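Side-chain contacts in phosphonate monoester hydrolase (Ruegeria pomeroyi, PDB 4UPK), which belongs to the sulfatase family of the alkaline phosphatase clan, hydrolase-type enzymes built around a central mixed beta sheet flanked by helices: residues 89-94 with 152-157; 115-120 with 393-398; 133-138 with 144-149. All coordinates share one frame; numbering follows the deposited sequence.

From the N terminus, helix 82-91 comes first. Its end meets residues 152-157 in interaction 1, which closes a loop of 57 residues. Helix 114-120 lies inside that loop. It packs on helix 394-402 in interaction 2, which spans 272 residues, so interactions 1 and 2 cross along the chain. Interaction 3, residues 133-138 with 144-149, is a local closure nested inside both. Interactions 1 and 2 touch through a probable hydrogen bond from Arg119 NE to Gly156 O. Interactions 1 and 3 touch where Thr133 N meets Phe152 O. Interaction 1 ties helix 82-91 to the long loop between strands 125-127 and 158-162, interaction 2 pairs two helices, and interaction 3 folds the loop on itself.

Interaction 1: residues 89-94 with 152-157; sequences ILTGQY and FPMRGF
Met154 sets CG anti to its backbone N (chi1 -174°), and its chain then runs straight until it bends at chi3, -102°. This carries SD and CE to Leu90, near the end of helix 82-91. Leu90 has CG anti to its carbonyl carbon (chi1 -58°), which puts CD1 toward the Met154 thioether and CD2 toward the Phe157 ring. The side chains of Leu90 and Met154 run antiparallel alongside one another, touching along their flanks. SD of Met154 lies 3.7 Å from CB of Leu90 and 3.8 Å from CD1 of Leu90. The methyl CE of Met154 also rests on CB of Leu90, at 3.7 Å. CE of Met154 also comes to 4.2 Å from CG2 of Thr91. The hydroxyl of Thr91 is bonded to the backbone O of Ala87 one helical turn back.

Residues 154-157 form a type II beta turn that leads into strand 158-162 of the central mixed sheet. Phe157 N closes the turn on Met154 O at 3.1 Å. That same oxygen lies in the plane of the Phe157 ring, at its edge. The turn presents both of its end side chains to Leu90. The second branch of Leu90 goes to the ring, with CD2 of Leu90 4.1 Å from CZ of Phe157 in an oblique approach. No hydrogen bond crosses the contact. Ile114 of helix 114-120 packs against both Leu90 and Phe157.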
loop_
_atom_site.group_PDB
_atom_site.type_symbol
_atom_site.label_atom_id
_atom_site.label_comp_id
_atom_site.label_asym_id
_atom_site.label_seq_id
_atom_site.Cartn_x
_atom_site.Cartn_y
_atom_site.Cartn_z
ATOM N N ILE A 89 -8.178 -23.741 -5.190
ATOM C CA ILE A 89 -9.150 -24.096 -4.146
ATOM C C ILE A 89 -9.363 -22.923 -3.182
ATOM O O ILE A 89 -10.514 -22.570 -2.866
ATOM C CB ILE A 89 -8.704 -25.405 -3.423
ATOM C CG1 ILE A 89 -8.913 -26.614 -4.359
ATOM C CG2 ILE A 89 -9.421 -25.616 -2.065
ATOM C CD1 ILE A 89 -8.153 -27.988 -3.962
ATOM N N LEU A 90 -8.243 -22.327 -2.721
ATOM C CA LEU A 90 -8.289 -21.227 -1.769
ATOM C C LEU A 90 -8.661 -19.870 -2.348
ATOM O O LEU A 90 -9.092 -19.009 -1.585
ATOM C CB LEU A 90 -7.008 -21.147 -0.928
ATOM C CG LEU A 90 -6.624 -22.383 -0.098
ATOM C CD1 LEU A 90 -5.224 -22.247 0.466
ATOM C CD2 LEU A 90 -7.652 -22.699 0.977
ATOM N N THR A 91 -8.511 -19.667 -3.673
ATOM C CA THR A 91 -8.874 -18.392 -4.341
ATOM C C THR A 91 -10.164 -18.488 -5.155
ATOM O O THR A 91 -10.744 -17.450 -5.469
ATOM C CB THR A 91 -7.751 -17.835 -5.245
ATOM O OG1 THR A 91 -7.550 -18.706 -6.365
ATOM C CG2 THR A 91 -6.446 -17.554 -4.497
ATOM N N GLY A 92 -10.588 -19.702 -5.517
ATOM C CA GLY A 92 -11.788 -19.890 -6.331
ATOM C C GLY A 92 -11.601 -19.513 -7.795
ATOM O O GLY A 92 -12.585 -19.369 -8.531
ATOM N N GLN A 93 -10.326 -19.391 -8.240
ATOM C CA GLN A 93 -9.961 -19.007 -9.612
ATOM C C GLN A 93 -9.204 -20.108 -10.336
ATOM O O GLN A 93 -8.478 -20.876 -9.710
ATOM C CB GLN A 93 -9.044 -17.762 -9.608
ATOM C CG GLN A 93 -9.581 -16.538 -8.900
ATOM C CD GLN A 93 -8.632 -15.367 -8.985
ATOM O OE1 GLN A 93 -7.761 -15.282 -9.849
ATOM N NE2 GLN A 93 -8.822 -14.396 -8.126
ATOM N N TYR A 94 -9.301 -20.121 -11.666
ATOM C CA TYR A 94 -8.527 -21.014 -12.523
ATOM C C TYR A 94 -7.054 -20.536 -12.456
ATOM O O TYR A 94 -6.814 -19.364 -12.195
ATOM C CB TYR A 94 -9.030 -20.932 -13.979
ATOM C CG TYR A 94 -10.393 -21.555 -14.202
ATOM C CD1 TYR A 94 -10.571 -22.933 -14.138
ATOM C CD2 TYR A 94 -11.484 -20.775 -14.584
ATOM C CE1 TYR A 94 -11.812 -23.515 -14.389
ATOM C CE2 TYR A 94 -12.737 -21.341 -14.807
ATOM C CZ TYR A 94 -12.898 -22.713 -14.714
ATOM O OH TYR A 94 -14.146 -23.260 -14.907
ATOM N N PHE A 152 4.708 -21.847 2.671
ATOM C CA PHE A 152 4.315 -20.758 3.564
ATOM C C PHE A 152 2.780 -20.513 3.654
ATOM O O PHE A 152 2.114 -20.574 2.612
ATOM C CB PHE A 152 5.079 -19.469 3.207
ATOM C CG PHE A 152 5.241 -18.547 4.391
ATOM C CD1 PHE A 152 6.202 -18.803 5.364
ATOM C CD2 PHE A 152 4.385 -17.463 4.572
ATOM C CE1 PHE A 152 6.317 -17.981 6.490
ATOM C CE2 PHE A 152 4.484 -16.655 5.705
ATOM C CZ PHE A 152 5.459 -16.908 6.653
ATOM N N PRO A 153 2.209 -20.254 4.880
ATOM C CA PRO A 153 0.757 -20.001 4.979
ATOM C C PRO A 153 0.269 -18.724 4.286
ATOM O O PRO A 153 0.891 -17.661 4.365
ATOM C CB PRO A 153 0.492 -19.976 6.485
ATOM C CG PRO A 153 1.792 -19.578 7.085
ATOM C CD PRO A 153 2.848 -20.191 6.216
ATOM N N MET A 154 -0.883 -18.859 3.627
ATOM C CA MET A 154 -1.591 -17.837 2.880
ATOM C C MET A 154 -2.076 -16.713 3.806
ATOM O O MET A 154 -2.527 -16.972 4.924
ATOM C CB MET A 154 -2.785 -18.492 2.165
ATOM C CG MET A 154 -3.531 -17.590 1.228
ATOM S SD MET A 154 -4.868 -18.493 0.416
ATOM C CE MET A 154 -4.153 -18.794 -1.160
ATOM N N ARG A 155 -1.976 -15.465 3.305
ATOM C CA ARG A 155 -2.425 -14.217 3.906
ATOM C C ARG A 155 -3.887 -14.365 4.364
ATOM O O ARG A 155 -4.748 -14.770 3.571
ATOM C CB ARG A 155 -2.320 -13.096 2.849
ATOM C CG ARG A 155 -2.792 -11.729 3.313
ATOM C CD ARG A 155 -3.043 -10.771 2.170
ATOM N NE ARG A 155 -3.510 -9.486 2.692
ATOM C CZ ARG A 155 -3.661 -8.380 1.971
ATOM N NH1 ARG A 155 -3.387 -8.382 0.671
ATOM N NH2 ARG A 155 -4.079 -7.258 2.546
ATOM N N GLY A 156 -4.135 -14.047 5.636
ATOM C CA GLY A 156 -5.460 -14.139 6.226
ATOM C C GLY A 156 -5.605 -15.318 7.161
ATOM O O GLY A 156 -6.374 -15.247 8.118
ATOM N N PHE A 157 -4.868 -16.418 6.901
ATOM C CA PHE A 157 -4.915 -17.610 7.746
ATOM C C PHE A 157 -4.142 -17.415 9.021
ATOM O O PHE A 157 -3.024 -16.889 9.008
ATOM C CB PHE A 157 -4.426 -18.873 7.007
ATOM C CG PHE A 157 -5.466 -19.561 6.154
ATOM C CD1 PHE A 157 -6.442 -20.369 6.730
ATOM C CD2 PHE A 157 -5.472 -19.403 4.775
ATOM C CE1 PHE A 157 -7.421 -20.997 5.943
ATOM C CE2 PHE A 157 -6.446 -20.034 3.985
ATOM C CZ PHE A 157 -7.411 -20.833 4.576
#

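Interaction 2: residues 115-120 with 393-398; sequences ATEMRK and DLMPTI
Met118 and Ile398 meet through sulfur and a branch methyl. SD of Met118 lies 3.9 Å from CG2 of Ile398, and CE of Met118 follows at 4.1 Å from the same methyl. The two side chains lie roughly perpendicular. Met118 gets there by folding: its chain bends at both chi2 (-68°) and chi3 (-83°), which turns the thioether toward the other helix. This pair is packed in from further sides. Both residues also rest on Val36 of strand 35-41, and Ile398 reaches Phe38 of the same strand and Leu341 of strand 340-346. Leu399 and Val402, further along helix 394-402, pack on Met118 as well.

The second touch is a single atom pair beside a salt bridge. Met395 extends beyond CG, and its CE stops 3.8 Å from CG of Glu117. Only the aliphatic part of Glu117 takes part. Its chain bends at chi2 (-38°), and the carboxylate leads away from helix 394-402. There Lys120 meets it in a salt bridge, with NZ of Lys120 2.9 Å from OE1 of Glu117 on the syn lone pair. A weaker bond runs from the same NZ to OE2. The salt bridge would partly offset the charge of the glutamate. All four touching residues are buried. Only beyond them does the exposed Lys120 carry the edge of the contact toward solvent and the second subunit.

On the subunit border, Arg119 pairs with Asp144 of the second subunit, and its NE bonds to Gly156 O of its own chain. No hydrogen bond joins the two helical segments. Two helices lying side by side on a central mixed sheet are characteristic of the alpha/beta fold of the alkaline phosphatase clan.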
loop_
_atom_site.group_PDB
_atom_site.type_symbol
_atom_site.label_atom_id
_atom_site.label_comp_id
_atom_site.label_asym_id
_atom_site.label_seq_id
_atom_site.Cartn_x
_atom_site.Cartn_y
_atom_site.Cartn_z
ATOM N N ALA A 115 -9.750 -17.035 3.269
ATOM C CA ALA A 115 -9.401 -16.470 4.576
ATOM C C ALA A 115 -9.669 -14.956 4.658
ATOM O O ALA A 115 -10.316 -14.501 5.606
ATOM C CB ALA A 115 -7.956 -16.792 4.931
ATOM N N THR A 116 -9.216 -14.184 3.647
ATOM C CA THR A 116 -9.431 -12.731 3.585
ATOM C C THR A 116 -10.922 -12.391 3.552
ATOM O O THR A 116 -11.360 -11.463 4.234
ATOM C CB THR A 116 -8.685 -12.100 2.403
ATOM O OG1 THR A 116 -9.108 -12.714 1.185
ATOM C CG2 THR A 116 -7.166 -12.175 2.554
ATOM N N GLU A 117 -11.700 -13.168 2.784
ATOM C CA GLU A 117 -13.140 -12.980 2.652
ATOM C C GLU A 117 -13.902 -13.409 3.899
ATOM O O GLU A 117 -14.840 -12.714 4.277
ATOM C CB GLU A 117 -13.682 -13.601 1.355
ATOM C CG GLU A 117 -13.103 -13.019 0.071
ATOM C CD GLU A 117 -12.830 -11.529 0.028
ATOM O OE1 GLU A 117 -13.797 -10.745 -0.122
ATOM O OE2 GLU A 117 -11.641 -11.145 0.137
ATOM N N MET A 118 -13.469 -14.507 4.568
ATOM C CA MET A 118 -14.044 -14.974 5.833
ATOM C C MET A 118 -13.742 -14.001 6.970
ATOM O O MET A 118 -14.562 -13.877 7.874
ATOM C CB MET A 118 -13.588 -16.400 6.198
ATOM C CG MET A 118 -14.271 -17.497 5.365
ATOM S SD MET A 118 -16.040 -17.714 5.689
ATOM C CE MET A 118 -15.994 -18.752 7.131
ATOM N N ARG A 119 -12.596 -13.280 6.909
ATOM C CA ARG A 119 -12.219 -12.254 7.890
ATOM C C ARG A 119 -13.183 -11.064 7.847
ATOM O O ARG A 119 -13.471 -10.460 8.893
ATOM C CB ARG A 119 -10.778 -11.784 7.678
ATOM C CG ARG A 119 -9.753 -12.749 8.251
ATOM C CD ARG A 119 -8.457 -12.030 8.514
ATOM N NE ARG A 119 -7.481 -12.907 9.149
ATOM C CZ ARG A 119 -6.733 -12.574 10.196
ATOM N NH1 ARG A 119 -6.868 -11.381 10.767
ATOM N NH2 ARG A 119 -5.856 -13.435 10.689
ATOM N N LYS A 120 -13.696 -10.752 6.629
ATOM C CA LYS A 120 -14.710 -9.715 6.389
ATOM C C LYS A 120 -16.052 -10.113 7.038
ATOM O O LYS A 120 -16.792 -9.245 7.492
ATOM C CB LYS A 120 -14.893 -9.444 4.886
ATOM C CG LYS A 120 -13.662 -8.861 4.193
ATOM C CD LYS A 120 -13.935 -8.631 2.718
ATOM C CE LYS A 120 -12.716 -8.116 1.998
ATOM N NZ LYS A 120 -12.903 -8.080 0.521
ATOM N N ASP A 393 -15.167 -24.281 -7.026
ATOM C CA ASP A 393 -16.542 -24.151 -6.534
ATOM C C ASP A 393 -16.643 -24.197 -5.003
ATOM O O ASP A 393 -17.707 -23.923 -4.454
ATOM C CB ASP A 393 -17.423 -25.267 -7.130
ATOM C CG ASP A 393 -17.566 -25.270 -8.636
ATOM O OD1 ASP A 393 -17.257 -24.220 -9.277
ATOM O OD2 ASP A 393 -17.991 -26.307 -9.182
ATOM N N LEU A 394 -15.548 -24.537 -4.312
ATOM C CA LEU A 394 -15.566 -24.671 -2.855
ATOM C C LEU A 394 -15.611 -23.333 -2.108
ATOM O O LEU A 394 -16.503 -23.134 -1.282
ATOM C CB LEU A 394 -14.432 -25.593 -2.391
ATOM C CG LEU A 394 -14.719 -27.104 -2.335
ATOM C CD1 LEU A 394 -15.164 -27.669 -3.666
ATOM C CD2 LEU A 394 -13.483 -27.850 -1.915
ATOM N N MET A 395 -14.688 -22.402 -2.430
ATOM C CA MET A 395 -14.648 -21.059 -1.839
ATOM C C MET A 395 -16.030 -20.351 -1.970
ATOM O O MET A 395 -16.553 -19.929 -0.940
ATOM C CB MET A 395 -13.476 -20.197 -2.405
ATOM C CG MET A 395 -13.732 -18.697 -2.338
ATOM S SD MET A 395 -12.246 -17.749 -2.595
ATOM C CE MET A 395 -12.780 -16.122 -2.121
ATOM N N PRO A 396 -16.658 -20.249 -3.182
ATOM C CA PRO A 396 -17.969 -19.579 -3.269
ATOM C C PRO A 396 -19.097 -20.271 -2.505
ATOM O O PRO A 396 -20.014 -19.588 -2.055
ATOM C CB PRO A 396 -18.232 -19.494 -4.781
ATOM C CG PRO A 396 -17.431 -20.583 -5.362
ATOM C CD PRO A 396 -16.191 -20.661 -4.526
ATOM N N THR A 397 -19.016 -21.603 -2.304
ATOM C CA THR A 397 -20.005 -22.357 -1.531
ATOM C C THR A 397 -19.983 -21.904 -0.048
ATOM O O THR A 397 -21.039 -21.646 0.538
ATOM C CB THR A 397 -19.770 -23.852 -1.690
ATOM O OG1 THR A 397 -19.765 -24.194 -3.075
ATOM C CG2 THR A 397 -20.816 -24.697 -0.957
ATOM N N ILE A 398 -18.770 -21.795 0.533
ATOM C CA ILE A 398 -18.546 -21.405 1.924
ATOM C C ILE A 398 -19.042 -19.994 2.153
ATOM O O ILE A 398 -19.847 -19.791 3.061
ATOM C CB ILE A 398 -17.055 -21.610 2.371
ATOM C CG1 ILE A 398 -16.620 -23.099 2.253
ATOM C CG2 ILE A 398 -16.822 -21.076 3.797
ATOM C CD1 ILE A 398 -15.096 -23.306 2.035
#

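Interaction 3: residues 133-138 with 144-149; sequences TSQDPR and DPALKT
Two arms of the long loop between strands 125-127 and 158-162 fold together here, with Gln135 and Pro137 against the short 3-10 segment 145-147. The side chain of Gln135 lies alongside the end of that segment. Its CG is 3.4 Å from Ala146 O and 4.1 Å from Ala146 CB. Leu147 sends CD2 into the angle of the other arm, 3.8 Å from both Gln135 O and Pro137 CA. A water bridges the arms. It accepts from Gln135 N at 2.8 Å and donates to Thr149 O and to Ala146 O, the latter a short contact of 2.5 Å.

Gln135 bends at chi2 (-58°), which folds its amide back to its own arm. NE2 of Gln135 bonds to Thr133 O at 2.8 Å, from above the carbonyl plane.

Next door, Arg138 grips Asp136 side-on. NE of Arg138 meets OD1 of Asp136 at 2.9 Å, nearly straight (172°) and on the syn lone pair, while NH2 of Arg138 donates to OD2 of Asp136. OD1 also accepts from Arg138 N, above the carboxylate plane, and OD2 from His109 N. These bonds fix the rotation of the carboxylate. Asp144 OD1 takes Ala146 N on its anti lone pair. Both aspartates thus form Asx turns, one in each arm of the loop.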
loop_
_atom_site.group_PDB
_atom_site.type_symbol
_atom_site.label_atom_id
_atom_site.label_comp_id
_atom_site.label_asym_id
_atom_site.label_seq_id
_atom_site.Cartn_x
_atom_site.Cartn_y
_atom_site.Cartn_z
ATOM N N THR A 133 1.503 -21.888 -0.160
ATOM C CA THR A 133 1.386 -20.619 -0.869
ATOM C C THR A 133 2.742 -19.944 -1.105
ATOM O O THR A 133 3.489 -19.679 -0.156
ATOM C CB THR A 133 0.364 -19.685 -0.205
ATOM O OG1 THR A 133 -0.763 -20.430 0.242
ATOM C CG2 THR A 133 -0.101 -18.559 -1.140
ATOM N N SER A 134 3.030 -19.650 -2.388
ATOM C CA SER A 134 4.225 -18.936 -2.798
ATOM C C SER A 134 3.877 -17.458 -2.664
ATOM O O SER A 134 2.941 -16.966 -3.306
ATOM C CB SER A 134 4.587 -19.296 -4.230
ATOM O OG SER A 134 4.722 -20.697 -4.367
ATOM N N GLN A 135 4.571 -16.780 -1.755
ATOM C CA GLN A 135 4.300 -15.378 -1.446
ATOM C C GLN A 135 4.762 -14.401 -2.523
ATOM O O GLN A 135 5.661 -14.716 -3.311
ATOM C CB GLN A 135 4.821 -14.996 -0.038
ATOM C CG GLN A 135 4.440 -15.977 1.084
ATOM C CD GLN A 135 2.956 -16.203 1.289
ATOM O OE1 GLN A 135 2.180 -15.271 1.502
ATOM N NE2 GLN A 135 2.539 -17.461 1.313
ATOM N N ASP A 136 4.110 -13.227 -2.566
ATOM C CA ASP A 136 4.392 -12.147 -3.509
ATOM C C ASP A 136 5.670 -11.408 -3.058
ATOM O O ASP A 136 5.682 -10.812 -1.966
ATOM C CB ASP A 136 3.181 -11.192 -3.590
ATOM C CG ASP A 136 3.179 -10.148 -4.701
ATOM O OD1 ASP A 136 4.222 -9.980 -5.376
ATOM O OD2 ASP A 136 2.136 -9.495 -4.891
ATOM N N PRO A 137 6.756 -11.442 -3.879
ATOM C CA PRO A 137 8.000 -10.743 -3.496
ATOM C C PRO A 137 7.843 -9.233 -3.307
ATOM O O PRO A 137 8.639 -8.631 -2.587
ATOM C CB PRO A 137 8.963 -11.064 -4.652
ATOM C CG PRO A 137 8.372 -12.207 -5.357
ATOM C CD PRO A 137 6.900 -12.091 -5.199
ATOM N N ARG A 138 6.817 -8.635 -3.945
ATOM C CA ARG A 138 6.486 -7.210 -3.865
ATOM C C ARG A 138 5.931 -6.820 -2.478
ATOM O O ARG A 138 6.003 -5.654 -2.101
ATOM C CB ARG A 138 5.485 -6.823 -4.973
ATOM C CG ARG A 138 5.964 -7.141 -6.396
ATOM C CD ARG A 138 4.883 -6.974 -7.466
ATOM N NE ARG A 138 3.704 -7.798 -7.189
ATOM C CZ ARG A 138 2.512 -7.634 -7.752
ATOM N NH1 ARG A 138 2.323 -6.682 -8.663
ATOM N NH2 ARG A 138 1.497 -8.412 -7.407
ATOM N N ASP A 144 13.127 -11.893 3.795
ATOM C CA ASP A 144 12.041 -12.436 4.619
ATOM C C ASP A 144 11.935 -13.982 4.546
ATOM O O ASP A 144 11.979 -14.537 3.439
ATOM C CB ASP A 144 10.697 -11.811 4.199
ATOM C CG ASP A 144 9.670 -11.778 5.305
ATOM O OD1 ASP A 144 9.085 -12.842 5.601
ATOM O OD2 ASP A 144 9.442 -10.679 5.874
ATOM N N PRO A 145 11.732 -14.681 5.707
ATOM C CA PRO A 145 11.559 -16.151 5.667
ATOM C C PRO A 145 10.434 -16.616 4.731
ATOM O O PRO A 145 10.587 -17.639 4.073
ATOM C CB PRO A 145 11.246 -16.516 7.128
ATOM C CG PRO A 145 11.794 -15.382 7.937
ATOM C CD PRO A 145 11.660 -14.164 7.098
ATOM N N ALA A 146 9.331 -15.842 4.648
ATOM C CA ALA A 146 8.145 -16.071 3.804
ATOM C C ALA A 146 8.463 -16.240 2.314
ATOM O O ALA A 146 7.665 -16.846 1.584
ATOM C CB ALA A 146 7.151 -14.947 3.981
ATOM N N LEU A 147 9.620 -15.691 1.863
ATOM C CA LEU A 147 10.080 -15.781 0.477
ATOM C C LEU A 147 11.116 -16.911 0.268
ATOM O O LEU A 147 11.707 -17.004 -0.802
ATOM C CB LEU A 147 10.625 -14.407 -0.012
ATOM C CG LEU A 147 9.650 -13.212 -0.038
ATOM C CD1 LEU A 147 10.362 -11.976 -0.512
ATOM C CD2 LEU A 147 8.429 -13.493 -0.940
ATOM N N LYS A 148 11.348 -17.744 1.290
ATOM C CA LYS A 148 12.326 -18.842 1.216
ATOM C C LYS A 148 11.681 -20.223 1.098
ATOM O O LYS A 148 12.369 -21.211 0.871
ATOM C CB LYS A 148 13.326 -18.772 2.378
ATOM C CG LYS A 148 14.317 -17.647 2.224
ATOM C CD LYS A 148 15.443 -17.756 3.244
ATOM C CE LYS A 148 16.344 -16.544 3.186
ATOM N NZ LYS A 148 15.656 -15.311 3.668
ATOM N N THR A 149 10.351 -20.276 1.203
ATOM C CA THR A 149 9.588 -21.521 1.107
ATOM C C THR A 149 8.264 -21.341 0.362
ATOM O O THR A 149 7.590 -20.331 0.563
ATOM C CB THR A 149 9.408 -22.162 2.509
ATOM O OG1 THR A 149 8.728 -23.407 2.364
ATOM C CG2 THR A 149 8.660 -21.252 3.504
HETATM O O HOH W 1 6.932 -17.808 -0.631
#